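3-methylornithine synthase (Methanosarcina barkeri, PDB 3T7V) catalyses the radical S-adenosylmethionine-dependent isomerisation of L-lysine to (3R)-3-methyl-D-ornithine, a step in the biosynthesis of pyrrolysine. Local coordinates at residues K101-A106 against E137-P142; R224-N229 against S263-M268. All coordinates share one frame; numbering follows the deposited sequence.

Interaction 1 (K101-A106 against E137-P142); sequences KTLKGA and EELGLP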
# COMPACT_ATOMS: atom_id res chain seq x y z
N LYS A 101 19.78 -10.84 -3.66
CA LYS A 101 21.20 -10.40 -3.69
C LYS A 101 21.24 -8.94 -4.15
O LYS A 101 22.10 -8.17 -3.68
CB LYS A 101 22.02 -11.28 -4.60
CG LYS A 101 22.27 -12.60 -3.90
CD LYS A 101 23.23 -13.50 -4.70
CE LYS A 101 23.14 -14.98 -4.31
NZ LYS A 101 24.13 -15.73 -5.18
N THR A 102 20.32 -8.53 -5.04
CA THR A 102 20.40 -7.21 -5.58
C THR A 102 19.87 -6.17 -4.58
O THR A 102 20.06 -4.99 -4.79
CB THR A 102 19.62 -7.05 -6.94
OG1 THR A 102 18.21 -7.20 -6.74
CG2 THR A 102 20.02 -8.08 -7.92
N LEU A 103 19.20 -6.63 -3.50
CA LEU A 103 18.56 -5.74 -2.53
C LEU A 103 19.47 -5.48 -1.34
O LEU A 103 19.30 -4.47 -0.58
CB LEU A 103 17.25 -6.38 -2.00
CG LEU A 103 16.25 -6.50 -3.14
CD1 LEU A 103 15.01 -7.10 -2.59
CD2 LEU A 103 15.99 -5.19 -3.86
N LYS A 104 20.45 -6.39 -1.13
CA LYS A 104 21.26 -6.31 0.13
C LYS A 104 22.07 -5.04 0.10
O LYS A 104 22.84 -4.81 -0.83
CB LYS A 104 22.18 -7.54 0.18
CG LYS A 104 21.37 -8.80 0.41
CD LYS A 104 22.33 -10.03 0.40
CE LYS A 104 21.48 -11.29 0.34
NZ LYS A 104 22.33 -12.48 0.44
N GLY A 105 21.91 -4.30 1.20
CA GLY A 105 22.63 -3.02 1.36
C GLY A 105 22.20 -1.90 0.42
O GLY A 105 22.89 -0.91 0.34
N ALA A 106 21.03 -2.02 -0.22
CA ALA A 106 20.57 -1.01 -1.14
C ALA A 106 19.95 0.16 -0.43
O ALA A 106 19.87 1.23 -1.05
CB ALA A 106 19.59 -1.58 -2.19
N GLU A 137 16.16 -15.04 5.90
CA GLU A 137 17.56 -15.48 6.08
C GLU A 137 18.52 -14.72 5.15
O GLU A 137 19.67 -14.43 5.55
CB GLU A 137 17.66 -16.97 5.78
CG GLU A 137 17.13 -17.88 6.88
CD GLU A 137 17.19 -19.35 6.44
OE1 GLU A 137 17.52 -19.67 5.22
OE2 GLU A 137 16.85 -20.17 7.30
N GLU A 138 18.07 -14.41 3.93
CA GLU A 138 18.89 -13.69 2.95
C GLU A 138 19.03 -12.25 3.31
O GLU A 138 20.16 -11.68 3.26
CB GLU A 138 18.27 -13.75 1.54
CG GLU A 138 18.38 -15.13 0.90
CD GLU A 138 19.80 -15.62 0.68
OE1 GLU A 138 20.02 -16.83 0.84
OE2 GLU A 138 20.75 -14.80 0.39
N LEU A 139 17.92 -11.60 3.70
CA LEU A 139 17.97 -10.14 3.85
C LEU A 139 18.03 -9.59 5.26
O LEU A 139 18.53 -8.49 5.49
CB LEU A 139 16.68 -9.53 3.19
CG LEU A 139 16.54 -9.78 1.70
CD1 LEU A 139 15.20 -9.16 1.20
CD2 LEU A 139 17.73 -9.19 0.99
N GLY A 140 17.46 -10.31 6.19
CA GLY A 140 17.41 -9.80 7.57
C GLY A 140 16.51 -8.59 7.83
O GLY A 140 16.41 -8.15 8.94
N LEU A 141 15.85 -8.09 6.81
CA LEU A 141 15.09 -6.84 6.87
C LEU A 141 13.71 -7.16 7.32
O LEU A 141 13.20 -8.30 7.23
CB LEU A 141 14.90 -6.26 5.41
CG LEU A 141 16.18 -5.59 4.83
CD1 LEU A 141 15.92 -5.27 3.37
CD2 LEU A 141 16.48 -4.30 5.63
N PRO A 142 13.02 -6.16 7.87
CA PRO A 142 11.55 -6.29 8.03
C PRO A 142 10.85 -6.72 6.78
O PRO A 142 11.23 -6.27 5.66
CB PRO A 142 11.11 -4.87 8.42
CG PRO A 142 12.40 -4.28 9.04
CD PRO A 142 13.50 -4.82 8.18

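Interaction 2 (R224-N229 against S263-M268); sequences RGMSTN and SVLRLM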
# COMPACT_ATOMS: atom_id res chain seq x y z
N ARG A 224 -13.60 5.92 8.34
CA ARG A 224 -13.98 5.59 9.68
C ARG A 224 -13.78 4.07 9.89
O ARG A 224 -13.34 3.65 10.96
CB ARG A 224 -15.44 5.98 9.95
CG ARG A 224 -15.68 7.48 9.93
CD ARG A 224 -14.92 8.09 11.08
NE ARG A 224 -15.30 9.51 11.16
CZ ARG A 224 -14.51 10.44 11.68
NH1 ARG A 224 -13.33 10.10 12.17
NH2 ARG A 224 -14.89 11.72 11.68
N GLY A 225 -14.06 3.23 8.87
CA GLY A 225 -13.91 1.74 8.96
C GLY A 225 -12.47 1.40 9.19
O GLY A 225 -12.16 0.52 10.05
N MET A 226 -11.59 2.07 8.47
CA MET A 226 -10.10 1.84 8.65
C MET A 226 -9.64 2.20 10.03
O MET A 226 -8.77 1.51 10.54
CB MET A 226 -9.17 2.59 7.61
CG MET A 226 -9.12 1.92 6.24
SD MET A 226 -7.63 2.34 5.23
CE MET A 226 -8.19 3.99 5.43
N SER A 227 -10.19 3.22 10.65
CA SER A 227 -9.72 3.69 11.92
C SER A 227 -10.14 2.73 13.03
O SER A 227 -9.42 2.61 14.02
CB SER A 227 -10.23 5.10 12.21
OG SER A 227 -11.61 5.06 12.44
N THR A 228 -11.28 2.04 12.90
CA THR A 228 -11.82 1.21 13.96
C THR A 228 -10.85 0.15 14.43
O THR A 228 -10.76 -0.09 15.62
CB THR A 228 -13.04 0.50 13.44
OG1 THR A 228 -14.04 1.50 13.30
CG2 THR A 228 -13.50 -0.56 14.45
N ASN A 229 -10.06 -0.42 13.52
CA ASN A 229 -9.13 -1.51 13.78
C ASN A 229 -7.64 -1.11 14.14
O ASN A 229 -6.77 -1.97 14.32
CB ASN A 229 -9.18 -2.44 12.57
CG ASN A 229 -10.62 -2.64 12.04
OD1 ASN A 229 -11.01 -2.12 10.98
ND2 ASN A 229 -11.44 -3.37 12.83
N SER A 263 -3.88 13.46 2.32
CA SER A 263 -3.80 14.53 3.34
C SER A 263 -4.81 14.29 4.45
O SER A 263 -4.49 14.46 5.61
CB SER A 263 -4.07 15.87 2.72
OG SER A 263 -3.11 16.16 1.73
N VAL A 264 -6.03 13.85 4.10
CA VAL A 264 -7.01 13.58 5.15
C VAL A 264 -6.53 12.42 6.03
O VAL A 264 -6.67 12.45 7.27
CB VAL A 264 -8.38 13.25 4.48
CG1 VAL A 264 -9.33 12.72 5.53
CG2 VAL A 264 -8.95 14.56 3.89
N LEU A 265 -5.91 11.37 5.42
CA LEU A 265 -5.39 10.27 6.25
C LEU A 265 -4.32 10.77 7.21
O LEU A 265 -4.20 10.26 8.33
CB LEU A 265 -4.71 9.18 5.34
CG LEU A 265 -5.78 8.29 4.64
CD1 LEU A 265 -5.05 7.39 3.58
CD2 LEU A 265 -6.55 7.40 5.60
N ARG A 266 -3.48 11.68 6.72
CA ARG A 266 -2.42 12.21 7.63
C ARG A 266 -3.04 12.99 8.79
O ARG A 266 -2.53 12.94 9.93
CB ARG A 266 -1.45 13.07 6.86
CG ARG A 266 -0.35 13.78 7.67
CD ARG A 266 0.45 12.80 8.51
NE ARG A 266 1.26 11.95 7.65
CZ ARG A 266 1.79 10.78 8.03
NH1 ARG A 266 1.61 10.29 9.23
NH2 ARG A 266 2.42 10.02 7.11
N LEU A 267 -4.16 13.65 8.49
CA LEU A 267 -4.76 14.45 9.55
C LEU A 267 -5.52 13.55 10.52
O LEU A 267 -5.74 13.91 11.65
CB LEU A 267 -5.66 15.54 8.92
CG LEU A 267 -4.92 16.60 8.07
CD1 LEU A 267 -5.88 17.58 7.38
CD2 LEU A 267 -3.97 17.40 8.93
N MET A 268 -6.03 12.40 10.05
CA MET A 268 -6.73 11.41 10.87
C MET A 268 -5.80 10.44 11.62
O MET A 268 -6.18 9.96 12.68
CB MET A 268 -7.66 10.52 10.01
CG MET A 268 -8.85 11.31 9.49
SD MET A 268 -9.91 10.11 8.58
CE MET A 268 -10.47 8.99 9.93

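Interaction 1 (K101-A106 against E137-P142)
Lys104 and Leu139 are the nearest residues of the two segments, their CA atoms 6.3 Å apart, where two neighbouring outer helices of the radical SAM TIM-type barrel come to their C-terminal ends. In the chain, helix 93-103 and helix 126-139 are separated by strand 110-115 and the short helix 119-123.

The apolar part is small and centres on one methyl group. Leu139 CD2 lies against the aliphatic stem of Lys104, 3.7 Å from its CG, and also reaches the base of Leu103, where CB is 4.1 Å away. One branch of the leucine thus serves two successive residues. Inward of this spot, Leu139 also rests on Val111 of strand 110-115, while buried Leu103 packs on Cys63 and Ile65 of strand 58-68, so the contact is continuous with the layer between helices and sheet.

A glycine of positive phi follows each helix: Gly140 is the first residue to leave helical geometry after helix 126-139, and Gly105 sits in the type II turn from Leu103 to Ala106, closed by Ala106 N to Leu103 O at 3.0 Å.

The charged part lies on the outer side. Beyond CG the Lys104 chain runs extended across Leu139 to Glu138, whose own chain folds back at chi2 (-62°) and brings its carboxylate to the ammonium. Shortening Glu138 to an alanine removes the carboxylate, which would probably leave the Lys104 ammonium without this anionic mate and its extended chain freer to swing. Lys104 CE also passes 3.2 Å from the backbone O of Glu138. The salt bridge itself joins Lys104 NZ to Glu138 OE2 at 2.8 Å, the nitrogen approaching nearly in line with the carboxylate C-O bond.

Interaction 2 (R224-N229 against S263-M268)
Met268, which has more surface buried here than any other residue of the two segments, meets Arg224 through its terminal methyl. Its CE stands 3.8 Å from Arg224 NH1, approaching the guanidinium obliquely, and the two side chains cross at about a right angle. The Met268 chain is straight through chi2 and turns only at the thioether (chi3 65°), which swings the methyl toward helix 216-228.

Arg224 begins by pointing away from helix 258-268 and returns because its chain bends at chi2 (-65°), carrying the guanidinium back to the Met268 methyl. The strongest polar partners of this group lie outside the two segments: NE forms a salt bridge with Asp25 OD1 and NH2 a hydrogen bond with Leu23 O. These two bonds tie the arginine to the N-terminal part of the chain and limit the rotation of its flat end, so that Met268 packs against a group already held in place. Leu28 of helix 25-32 touches the same arginine.

Met226 makes the second, more deeply buried touch. Its CE lies 3.8 Å from Leu265 CD2, again with the side chains crossing at roughly a right angle, so that its methyl meets the leucine branch. Leu223 of helix 216-228 supplements the packing, touched by both Leu265 and Met268.

Across the two segments the interface is thus one of methyl groups, with the arginine supplying its only charged member. The Leu265 side chain is about 6 Å from that of Arg235, a residue that binds (3R)-3-methyl-D-ornithine. Such side-by-side packing of consecutive outer helices, with strand 233-238 between them in sequence, belongs to the beta/alpha architecture of the radical SAM TIM-type barrel.

How the interactions relate
Interactions 1 and 2 join different pairs of outer helices and lie on opposite sides of the chain's centre. Their centres are 32 Å apart and their nearest atoms about 17 Å, so they do not touch; along the chain interaction 1 closes before interaction 2 opens. The bound 5-amino-D-isoleucine gives a common reference: it is about 14 Å from the Leu103 side chain in interaction 1 and about 12 Å from that of Met226 in interaction 2. The Met226 side chain is also about 10 Å from S-adenosylmethionine and about 7 Å from that of Tyr169, which binds (3R)-3-methyl-D-ornithine. Both contacts therefore belong to the helical layer outside the active site.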